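Local coordinates for protein probable FAD-dependent oxidoreductase PA4991 (Pseudomonas aeruginosa PAO1, PDB 5EZ7) that probably functions as an FAD-dependent oxidoreductase of the DAO family, binding one FAD per subunit, with a physiological substrate that is still unknown, at residues I10-G15 with V203-A208. Residues are numbered along the deposited sequence; the frame is centred on the assembly and turned at random.
Sequences ILIVGG and VLSAGA. With FAD (flavin-adenine dinucleotide), chain B.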
loop_
_atom_site.group_PDB
_atom_site.type_symbol
_atom_site.label_atom_id
_atom_site.label_comp_id
_atom_site.label_asym_id
_atom_site.label_seq_id
_atom_site.Cartn_x
_atom_site.Cartn_y
_atom_site.Cartn_z
ATOM N N ILE A 10 19.636 6.797 -7.931
ATOM C CA ILE A 10 18.364 7.288 -7.349
ATOM C C ILE A 10 18.318 6.945 -5.874
ATOM O O ILE A 10 18.584 5.805 -5.479
ATOM C CB ILE A 10 17.103 6.832 -8.141
ATOM C CG1 ILE A 10 17.102 7.488 -9.535
ATOM C CG2 ILE A 10 15.820 7.348 -7.505
ATOM C CD1 ILE A 10 17.683 6.580 -10.537
ATOM N N LEU A 11 18.059 7.967 -5.073
ATOM C CA LEU A 11 17.909 7.867 -3.633
ATOM C C LEU A 11 16.407 7.985 -3.298
ATOM O O LEU A 11 15.816 8.997 -3.619
ATOM C CB LEU A 11 18.700 9.010 -3.033
ATOM C CG LEU A 11 18.672 9.314 -1.550
ATOM C CD1 LEU A 11 18.944 8.109 -0.664
ATOM C CD2 LEU A 11 19.687 10.462 -1.316
ATOM N N ILE A 12 15.781 6.945 -2.749
ATOM C CA ILE A 12 14.344 6.907 -2.459
ATOM C C ILE A 12 14.171 7.093 -0.930
ATOM O O ILE A 12 14.925 6.497 -0.158
ATOM C CB ILE A 12 13.717 5.531 -2.819
ATOM C CG1 ILE A 12 14.157 4.972 -4.160
ATOM C CG2 ILE A 12 12.181 5.541 -2.795
ATOM C CD1 ILE A 12 13.912 5.861 -5.290
ATOM N N VAL A 13 13.212 7.921 -0.495
ATOM C CA VAL A 13 12.927 8.107 0.938
ATOM C C VAL A 13 11.526 7.562 1.179
ATOM O O VAL A 13 10.532 8.059 0.625
ATOM C CB VAL A 13 13.025 9.581 1.397
ATOM C CG1 VAL A 13 12.724 9.732 2.893
ATOM C CG2 VAL A 13 14.409 10.139 1.101
ATOM N N GLY A 14 11.461 6.498 1.960
ATOM C CA GLY A 14 10.224 5.861 2.296
ATOM C C GLY A 14 10.077 4.490 1.692
ATOM O O GLY A 14 9.999 4.380 0.496
ATOM N N GLY A 15 10.014 3.465 2.548
ATOM C CA GLY A 15 9.852 2.063 2.165
ATOM C C GLY A 15 8.477 1.466 2.461
ATOM O O GLY A 15 8.351 0.436 3.108
ATOM N N VAL A 203 13.833 10.813 -4.743
ATOM C CA VAL A 203 12.414 10.565 -4.767
ATOM C C VAL A 203 11.835 10.430 -3.356
ATOM O O VAL A 203 12.289 9.583 -2.550
ATOM C CB VAL A 203 12.087 9.279 -5.518
ATOM C CG1 VAL A 203 10.560 9.123 -5.653
ATOM C CG2 VAL A 203 12.751 9.277 -6.889
ATOM N N LEU A 204 10.792 11.215 -3.089
ATOM C CA LEU A 204 10.038 11.146 -1.812
ATOM C C LEU A 204 8.761 10.335 -1.977
ATOM O O LEU A 204 7.765 10.814 -2.555
ATOM C CB LEU A 204 9.692 12.533 -1.310
ATOM C CG LEU A 204 10.819 13.526 -1.220
ATOM C CD1 LEU A 204 10.291 14.808 -0.606
ATOM C CD2 LEU A 204 11.946 12.969 -0.389
ATOM N N SER A 205 8.822 9.083 -1.496
ATOM C CA SER A 205 7.676 8.163 -1.439
ATOM C C SER A 205 7.396 7.819 0.039
ATOM O O SER A 205 7.257 6.659 0.419
ATOM C CB SER A 205 7.972 6.902 -2.255
ATOM O OG SER A 205 9.166 6.312 -1.797
ATOM N N ALA A 206 7.302 8.858 0.862
ATOM C CA ALA A 206 7.270 8.704 2.306
ATOM C C ALA A 206 5.861 8.804 2.897
ATOM O O ALA A 206 5.713 8.883 4.090
ATOM C CB ALA A 206 8.203 9.699 2.974
ATOM N N GLY A 207 4.832 8.700 2.069
ATOM C CA GLY A 207 3.466 8.685 2.507
ATOM C C GLY A 207 3.127 9.973 3.183
ATOM O O GLY A 207 3.404 11.045 2.668
ATOM N N ALA A 208 2.582 9.853 4.370
ATOM C CA ALA A 208 2.305 10.980 5.253
ATOM C C ALA A 208 3.552 11.731 5.657
ATOM O O ALA A 208 3.494 12.917 5.989
ATOM C CB ALA A 208 1.586 10.476 6.532
HETATM P PA FAD B . 3.217 4.231 3.111
HETATM O O1A FAD B . 2.846 2.785 3.062
HETATM O O2A FAD B . 2.608 5.143 4.139
HETATM O O5B FAD B . 4.799 4.286 3.215
HETATM C C5B FAD B . 5.500 5.476 3.520
HETATM C C4B FAD B . 6.785 5.037 4.190
HETATM O O4B FAD B . 7.645 6.177 4.355
HETATM C C3B FAD B . 6.521 4.423 5.568
HETATM O O3B FAD B . 7.077 3.110 5.657
HETATM C C2B FAD B . 7.187 5.401 6.518
HETATM O O2B FAD B . 7.745 4.812 7.690
HETATM C C1B FAD B . 8.243 6.065 5.630
HETATM N N9A FAD B . 8.621 7.409 6.082
HETATM C C8A FAD B . 7.788 8.376 6.504
HETATM N N7A FAD B . 8.490 9.470 6.845
HETATM C C5A FAD B . 9.786 9.213 6.632
HETATM C C6A FAD B . 11.041 9.956 6.803
HETATM N N6A FAD B . 10.992 11.216 7.261
HETATM N N1A FAD B . 12.195 9.353 6.471
HETATM C C2A FAD B . 12.216 8.090 6.007
HETATM N N3A FAD B . 11.104 7.346 5.830
HETATM C C4A FAD B . 9.881 7.852 6.128
HETATM N N1 FAD B . -5.154 0.543 -1.712
HETATM C C2 FAD B . -5.530 -0.452 -2.543
HETATM O O2 FAD B . -5.145 -0.424 -3.736
HETATM N N3 FAD B . -6.301 -1.475 -2.135
HETATM C C4 FAD B . -6.751 -1.575 -0.888
HETATM O O4 FAD B . -7.456 -2.539 -0.529
HETATM C C4X FAD B . -6.384 -0.531 0.075
HETATM N N5 FAD B . -6.813 -0.576 1.351
HETATM C C5X FAD B . -6.460 0.381 2.228
HETATM C C6 FAD B . -6.909 0.288 3.539
HETATM C C7 FAD B . -6.567 1.246 4.472
HETATM C C7M FAD B . -7.050 1.113 5.884
HETATM C C8 FAD B . -5.687 2.373 4.072
HETATM C C8M FAD B . -5.265 3.449 5.050
HETATM C C9 FAD B . -5.251 2.469 2.764
HETATM C C9A FAD B . -5.598 1.516 1.808
HETATM N N10 FAD B . -5.157 1.582 0.457
HETATM C C10 FAD B . -5.525 0.561 -0.427
HETATM C "C1'" FAD B . -4.290 2.648 -0.017
HETATM C "C2'" FAD B . -2.851 2.220 0.210
HETATM O "O2'" FAD B . -2.674 1.632 1.505
HETATM C "C3'" FAD B . -1.899 3.392 0.019
HETATM O "O3'" FAD B . -2.283 4.109 -1.173
HETATM C "C4'" FAD B . -0.458 2.908 -0.122
HETATM O "O4'" FAD B . -0.179 1.816 0.755
HETATM C "C5'" FAD B . 0.531 4.016 0.182
HETATM O "O5'" FAD B . 1.856 3.556 -0.118
HETATM P P FAD B . 3.097 4.501 0.224
HETATM O O1P FAD B . 4.359 3.686 0.109
HETATM O O2P FAD B . 2.921 5.730 -0.594
HETATM O O3P FAD B . 2.800 4.952 1.734
#
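V13 and V203 are joined through their backbones where strand 10-13 lies parallel to strand 201-204 in the Rossmann-type FAD-binding sheet; beyond the two strands both segments turn into loops beside the cofactor. The ladder is regular at first: V203 N donates to L11 O at 2.9 Å, and V13 N donates to V203 O at 2.8 Å. One step on, where the second strand has given way to loop, V13 O takes S205 N at 2.9 Å, but with a bent N-H (139°).

V203 can be followed outward from its CB, which sits 3.9 Å from I12 CD1. Its CG2, anti to the carbonyl carbon, reaches I10 CG2 at 3.7 Å and also touches I12 CD1, so one methyl bridges two residues of the neighbouring strand. Helix 17-28 covers this face, with L22 packing on both I12 and V203. On the face of V13 and L204, the two side chains run alongside each other, L204 CD2 lying against CB and CG2 of V13, and L213 of helix 210-216 closes over them. CG1 of V13, anti to its own N (chi1 -180°), faces the adenine, 3.6 Å from FAD C2A.

At G14, the first glycine of the probable GxGxxG motif, the backbones close in to 4.1 Å between G14 CA and A206 CA, and G14 CA makes a CA-H...O contact to S205 O. The bare CA approaches the adenosine ribose, and the next amide, G15 N, bonds to E37, which itself holds FAD. S205 OG has two carbonyls within hydrogen-bonding range, V13 O and G14 O, and its one proton cannot serve both fully. In the next residue, A206 O comes to 3.2 Å from FAD C8A of the adenine.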